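Local coordinates for protein metallophosphoesterase (Sphaerobacter thermophilus, PDB 3RQZ) that binds a pair of zinc ions and probably acts as a phosphatase of the calcineurin-like metallophosphoesterase superfamily, at residues I133-L145 with V176-P188. Numbering follows the deposited sequence.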
loop_
_atom_site.group_PDB
_atom_site.type_symbol
_atom_site.label_atom_id
_atom_site.label_comp_id
_atom_site.label_asym_id
_atom_site.label_seq_id
_atom_site.Cartn_x
_atom_site.Cartn_y
_atom_site.Cartn_z
ATOM N N ILE A 133 -8.907 -10.109 14.362
ATOM C CA ILE A 133 -8.617 -8.687 14.237
ATOM C C ILE A 133 -9.610 -8.070 13.249
ATOM O O ILE A 133 -10.103 -6.983 13.492
ATOM C CB ILE A 133 -7.107 -8.384 13.940
ATOM C CG1 ILE A 133 -6.194 -8.942 15.056
ATOM C CG2 ILE A 133 -6.860 -6.888 13.705
ATOM C CD1 ILE A 133 -6.468 -8.327 16.526
ATOM N N ALA A 134 -9.964 -8.792 12.191
ATOM C CA ALA A 134 -10.968 -8.262 11.233
ATOM C C ALA A 134 -12.275 -7.986 11.961
ATOM O O ALA A 134 -12.891 -6.917 11.803
ATOM C CB ALA A 134 -11.202 -9.249 10.071
ATOM N N ALA A 135 -12.662 -8.947 12.796
ATOM C CA ALA A 135 -13.883 -8.870 13.591
ATOM C C ALA A 135 -13.914 -7.643 14.497
ATOM O O ALA A 135 -14.939 -6.967 14.613
ATOM C CB ALA A 135 -14.071 -10.200 14.413
ATOM N N LEU A 136 -12.776 -7.331 15.105
ATOM C CA LEU A 136 -12.677 -6.162 15.977
ATOM C C LEU A 136 -12.751 -4.848 15.175
ATOM O O LEU A 136 -12.991 -3.778 15.734
ATOM C CB LEU A 136 -11.387 -6.251 16.826
ATOM C CG LEU A 136 -11.355 -7.351 17.911
ATOM C CD1 LEU A 136 -9.920 -7.756 18.298
ATOM C CD2 LEU A 136 -12.178 -6.995 19.173
ATOM N N ASN A 137 -12.559 -4.940 13.862
ATOM C CA ASN A 137 -12.448 -3.752 13.006
ATOM C C ASN A 137 -13.697 -3.368 12.238
ATOM O O ASN A 137 -13.864 -2.196 11.860
ATOM C CB ASN A 137 -11.219 -3.855 12.088
ATOM C CG ASN A 137 -9.988 -3.280 12.728
ATOM O OD1 ASN A 137 -9.856 -2.063 12.825
ATOM N ND2 ASN A 137 -9.072 -4.138 13.174
ATOM N N PHE A 138 -14.587 -4.331 12.039
ATOM C CA PHE A 138 -15.883 -4.054 11.400
ATOM C C PHE A 138 -16.749 -3.031 12.134
ATOM O O PHE A 138 -17.328 -2.176 11.482
ATOM C CB PHE A 138 -16.649 -5.342 11.077
ATOM C CG PHE A 138 -16.213 -5.978 9.781
ATOM C CD1 PHE A 138 -16.657 -5.465 8.559
ATOM C CD2 PHE A 138 -15.345 -7.089 9.774
ATOM C CE1 PHE A 138 -16.233 -6.028 7.337
ATOM C CE2 PHE A 138 -14.941 -7.657 8.562
ATOM C CZ PHE A 138 -15.395 -7.128 7.338
ATOM N N PRO A 139 -16.791 -3.070 13.485
ATOM C CA PRO A 139 -17.480 -1.983 14.211
ATOM C C PRO A 139 -16.763 -0.629 14.154
ATOM O O PRO A 139 -17.389 0.401 14.447
ATOM C CB PRO A 139 -17.537 -2.491 15.666
ATOM C CG PRO A 139 -17.281 -3.992 15.585
ATOM C CD PRO A 139 -16.336 -4.137 14.397
ATOM N N ALA A 140 -15.486 -0.635 13.766
ATOM C CA ALA A 140 -14.649 0.574 13.726
ATOM C C ALA A 140 -14.783 1.442 12.445
ATOM O O ALA A 140 -14.184 2.512 12.349
ATOM C CB ALA A 140 -13.157 0.222 14.000
ATOM N N PHE A 141 -15.547 0.977 11.460
ATOM C CA PHE A 141 -15.905 1.812 10.323
ATOM C C PHE A 141 -17.383 1.608 10.043
ATOM O O PHE A 141 -17.934 0.563 10.396
ATOM C CB PHE A 141 -15.021 1.547 9.087
ATOM C CG PHE A 141 -15.257 0.213 8.421
ATOM C CD1 PHE A 141 -14.679 -0.954 8.926
ATOM C CD2 PHE A 141 -16.059 0.132 7.277
ATOM C CE1 PHE A 141 -14.874 -2.205 8.282
ATOM C CE2 PHE A 141 -16.275 -1.095 6.628
ATOM C CZ PHE A 141 -15.690 -2.280 7.138
ATOM N N ASP A 142 -18.015 2.597 9.421
ATOM C CA ASP A 142 -19.463 2.612 9.257
ATOM C C ASP A 142 -19.878 2.742 7.772
ATOM O O ASP A 142 -20.966 3.189 7.452
ATOM C CB ASP A 142 -20.062 3.738 10.119
ATOM C CG ASP A 142 -19.451 5.118 9.813
ATOM O OD1 ASP A 142 -18.655 5.251 8.860
ATOM O OD2 ASP A 142 -19.775 6.095 10.531
ATOM N N THR A 143 -18.986 2.360 6.869
ATOM C CA THR A 143 -19.298 2.362 5.456
ATOM C C THR A 143 -19.381 0.886 5.011
ATOM O O THR A 143 -18.920 0.008 5.722
ATOM C CB THR A 143 -18.190 3.062 4.665
ATOM O OG1 THR A 143 -16.916 2.537 5.075
ATOM C CG2 THR A 143 -18.213 4.562 4.929
ATOM N N PRO A 144 -19.965 0.619 3.837
ATOM C CA PRO A 144 -19.957 -0.745 3.325
ATOM C C PRO A 144 -18.548 -1.309 3.172
ATOM O O PRO A 144 -18.340 -2.484 3.440
ATOM C CB PRO A 144 -20.627 -0.595 1.956
ATOM C CG PRO A 144 -21.492 0.603 2.104
ATOM C CD PRO A 144 -20.677 1.533 2.927
ATOM N N LEU A 145 -17.564 -0.484 2.801
ATOM C CA LEU A 145 -16.229 -1.025 2.476
ATOM C C LEU A 145 -15.134 -0.319 3.268
ATOM O O LEU A 145 -15.251 0.883 3.518
ATOM C CB LEU A 145 -15.960 -0.864 0.973
ATOM C CG LEU A 145 -16.923 -1.444 -0.067
ATOM C CD1 LEU A 145 -16.401 -1.028 -1.426
ATOM C CD2 LEU A 145 -17.049 -2.976 0.026
ATOM N N VAL A 176 -11.844 -11.948 -9.254
ATOM C CA VAL A 176 -12.905 -10.949 -9.199
ATOM C C VAL A 176 -13.717 -11.156 -7.935
ATOM O O VAL A 176 -14.256 -12.244 -7.690
ATOM C CB VAL A 176 -13.839 -11.018 -10.432
ATOM C CG1 VAL A 176 -15.008 -10.043 -10.285
ATOM C CG2 VAL A 176 -13.072 -10.733 -11.713
ATOM N N LEU A 177 -13.818 -10.100 -7.141
ATOM C CA LEU A 177 -14.643 -10.117 -5.923
ATOM C C LEU A 177 -15.878 -9.251 -6.111
ATOM O O LEU A 177 -15.765 -8.072 -6.455
ATOM C CB LEU A 177 -13.858 -9.625 -4.706
ATOM C CG LEU A 177 -14.671 -9.640 -3.397
ATOM C CD1 LEU A 177 -15.099 -11.081 -2.958
ATOM C CD2 LEU A 177 -13.943 -8.941 -2.272
ATOM N N ASP A 178 -17.036 -9.872 -5.884
ATOM C CA ASP A 178 -18.357 -9.260 -5.906
ATOM C C ASP A 178 -18.624 -8.639 -4.527
ATOM O O ASP A 178 -18.845 -9.352 -3.558
ATOM C CB ASP A 178 -19.395 -10.366 -6.238
ATOM C CG ASP A 178 -20.832 -9.854 -6.340
ATOM O OD1 ASP A 178 -21.119 -8.693 -5.988
ATOM O OD2 ASP A 178 -21.704 -10.650 -6.783
ATOM N N VAL A 179 -18.585 -7.311 -4.429
ATOM C CA VAL A 179 -18.856 -6.656 -3.151
ATOM C C VAL A 179 -20.306 -6.150 -3.029
ATOM O O VAL A 179 -20.567 -5.250 -2.229
ATOM C CB VAL A 179 -17.840 -5.509 -2.841
ATOM C CG1 VAL A 179 -16.413 -6.053 -2.709
ATOM C CG2 VAL A 179 -17.889 -4.420 -3.910
ATOM N N SER A 180 -21.225 -6.727 -3.822
ATOM C CA SER A 180 -22.666 -6.353 -3.834
ATOM C C SER A 180 -23.334 -6.363 -2.485
ATOM O O SER A 180 -24.055 -5.422 -2.132
ATOM C CB SER A 180 -23.489 -7.296 -4.723
ATOM O OG SER A 180 -23.192 -7.086 -6.074
ATOM N N SER A 181 -23.163 -7.445 -1.745
ATOM C CA SER A 181 -23.838 -7.530 -0.460
ATOM C C SER A 181 -22.884 -7.771 0.697
ATOM O O SER A 181 -21.878 -8.476 0.567
ATOM C CB SER A 181 -24.942 -8.585 -0.494
ATOM O OG SER A 181 -24.433 -9.763 -1.062
ATOM N N GLY A 182 -23.214 -7.171 1.838
ATOM C CA GLY A 182 -22.381 -7.297 3.023
ATOM C C GLY A 182 -21.217 -6.330 2.982
ATOM O O GLY A 182 -20.867 -5.752 1.940
ATOM N N ARG A 183 -20.587 -6.180 4.124
ATOM C CA ARG A 183 -19.495 -5.251 4.260
ATOM C C ARG A 183 -18.183 -6.028 4.132
ATOM O O ARG A 183 -18.149 -7.211 4.468
ATOM C CB ARG A 183 -19.616 -4.599 5.618
ATOM C CG ARG A 183 -20.999 -4.001 5.854
ATOM C CD ARG A 183 -21.116 -3.568 7.304
ATOM N NE ARG A 183 -20.233 -2.467 7.510
ATOM C CZ ARG A 183 -19.505 -2.234 8.595
ATOM N NH1 ARG A 183 -19.526 -3.033 9.659
ATOM N NH2 ARG A 183 -18.748 -1.164 8.585
ATOM N N TYR A 184 -17.124 -5.364 3.650
ATOM C CA TYR A 184 -15.839 -6.020 3.344
ATOM C C TYR A 184 -14.663 -5.211 3.851
ATOM O O TYR A 184 -14.711 -3.972 3.819
ATOM C CB TYR A 184 -15.652 -6.183 1.824
ATOM C CG TYR A 184 -16.387 -7.368 1.263
ATOM C CD1 TYR A 184 -15.817 -8.635 1.286
ATOM C CD2 TYR A 184 -17.678 -7.225 0.729
ATOM C CE1 TYR A 184 -16.526 -9.748 0.780
ATOM C CE2 TYR A 184 -18.376 -8.313 0.247
ATOM C CZ TYR A 184 -17.782 -9.560 0.264
ATOM O OH TYR A 184 -18.469 -10.632 -0.232
ATOM N N ILE A 185 -13.599 -5.911 4.266
ATOM C CA ILE A 185 -12.275 -5.288 4.481
ATOM C C ILE A 185 -11.445 -5.886 3.352
ATOM O O ILE A 185 -11.477 -7.096 3.165
ATOM C CB ILE A 185 -11.692 -5.630 5.888
ATOM C CG1 ILE A 185 -12.478 -4.924 7.008
ATOM C CG2 ILE A 185 -10.195 -5.279 5.977
ATOM C CD1 ILE A 185 -12.038 -5.324 8.441
ATOM N N ILE A 186 -10.738 -5.041 2.595
ATOM C CA ILE A 186 -10.067 -5.404 1.345
ATOM C C ILE A 186 -8.687 -4.785 1.342
ATOM O O ILE A 186 -8.565 -3.597 1.629
ATOM C CB ILE A 186 -10.827 -4.788 0.099
ATOM C CG1 ILE A 186 -12.283 -5.277 -0.004
ATOM C CG2 ILE A 186 -10.073 -5.046 -1.221
ATOM C CD1 ILE A 186 -12.386 -6.708 -0.192
ATOM N N ASN A 187 -7.659 -5.586 1.005
ATOM C CA ASN A 187 -6.257 -5.159 0.947
ATOM C C ASN A 187 -5.743 -5.431 -0.478
ATOM O O ASN A 187 -5.846 -6.559 -0.977
ATOM C CB ASN A 187 -5.422 -5.944 2.014
ATOM C CG ASN A 187 -4.017 -5.392 2.223
ATOM O OD1 ASN A 187 -3.338 -4.966 1.267
ATOM N ND2 ASN A 187 -3.538 -5.450 3.483
ATOM N N PRO A 188 -5.237 -4.392 -1.171
ATOM C CA PRO A 188 -4.712 -4.584 -2.528
ATOM C C PRO A 188 -3.321 -5.242 -2.589
ATOM O O PRO A 188 -2.788 -5.438 -3.695
ATOM C CB PRO A 188 -4.628 -3.150 -3.052
ATOM C CG PRO A 188 -4.242 -2.359 -1.801
ATOM C CD PRO A 188 -5.154 -2.978 -0.752
#
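Arg183 reaches from the residue just before strand 184-188 into the turn after helix 131-137 and grips three carbonyl oxygens there. Arg183 NH1 donates to Phe138 O at 3.0 Å, with that oxygen in the guanidinium plane. Arg183 NH2 is shared between Phe141 O, 2.6 Å away but bent to 134° at the hydrogen, and Thr143 O, a straighter bond of 3.1 Å. With the chain bent at chi3 (68°), Arg183 NH2 stands over one face of the Phe141 ring, offset toward its rim, with the guanidinium tilted 42° to the ring. This is a cation-pi contact, Arg183 CZ standing 4.3 Å from the Phe141 ring centroid.

Beyond the polar cluster, Ile185 packs against Phe138, Phe141 and Ala134. Ile185 CD1 sits over one face of the Phe138 ring, 4.0 Å from the centroid in a CH-pi contact, while its CG1 packs against Phe141 CE1. One residue earlier, Tyr184 N donates to Pro144 O at 3.1 Å, joining strand 145-147 to strand 184-188 in parallel register; on the face carrying Leu145 and Tyr184, Leu145 CD2 also packs on Val179.

Glu159 forms a salt bridge with Arg183 NH1, and Thr143 OG1 bonds to both Leu145 O and Thr114 OG1. Arg183 thus ties the 138-143 connection to strand 184-188, consistent with a rigid turn, its charge probably balanced by Glu159 and favoured by the pi face of Phe141.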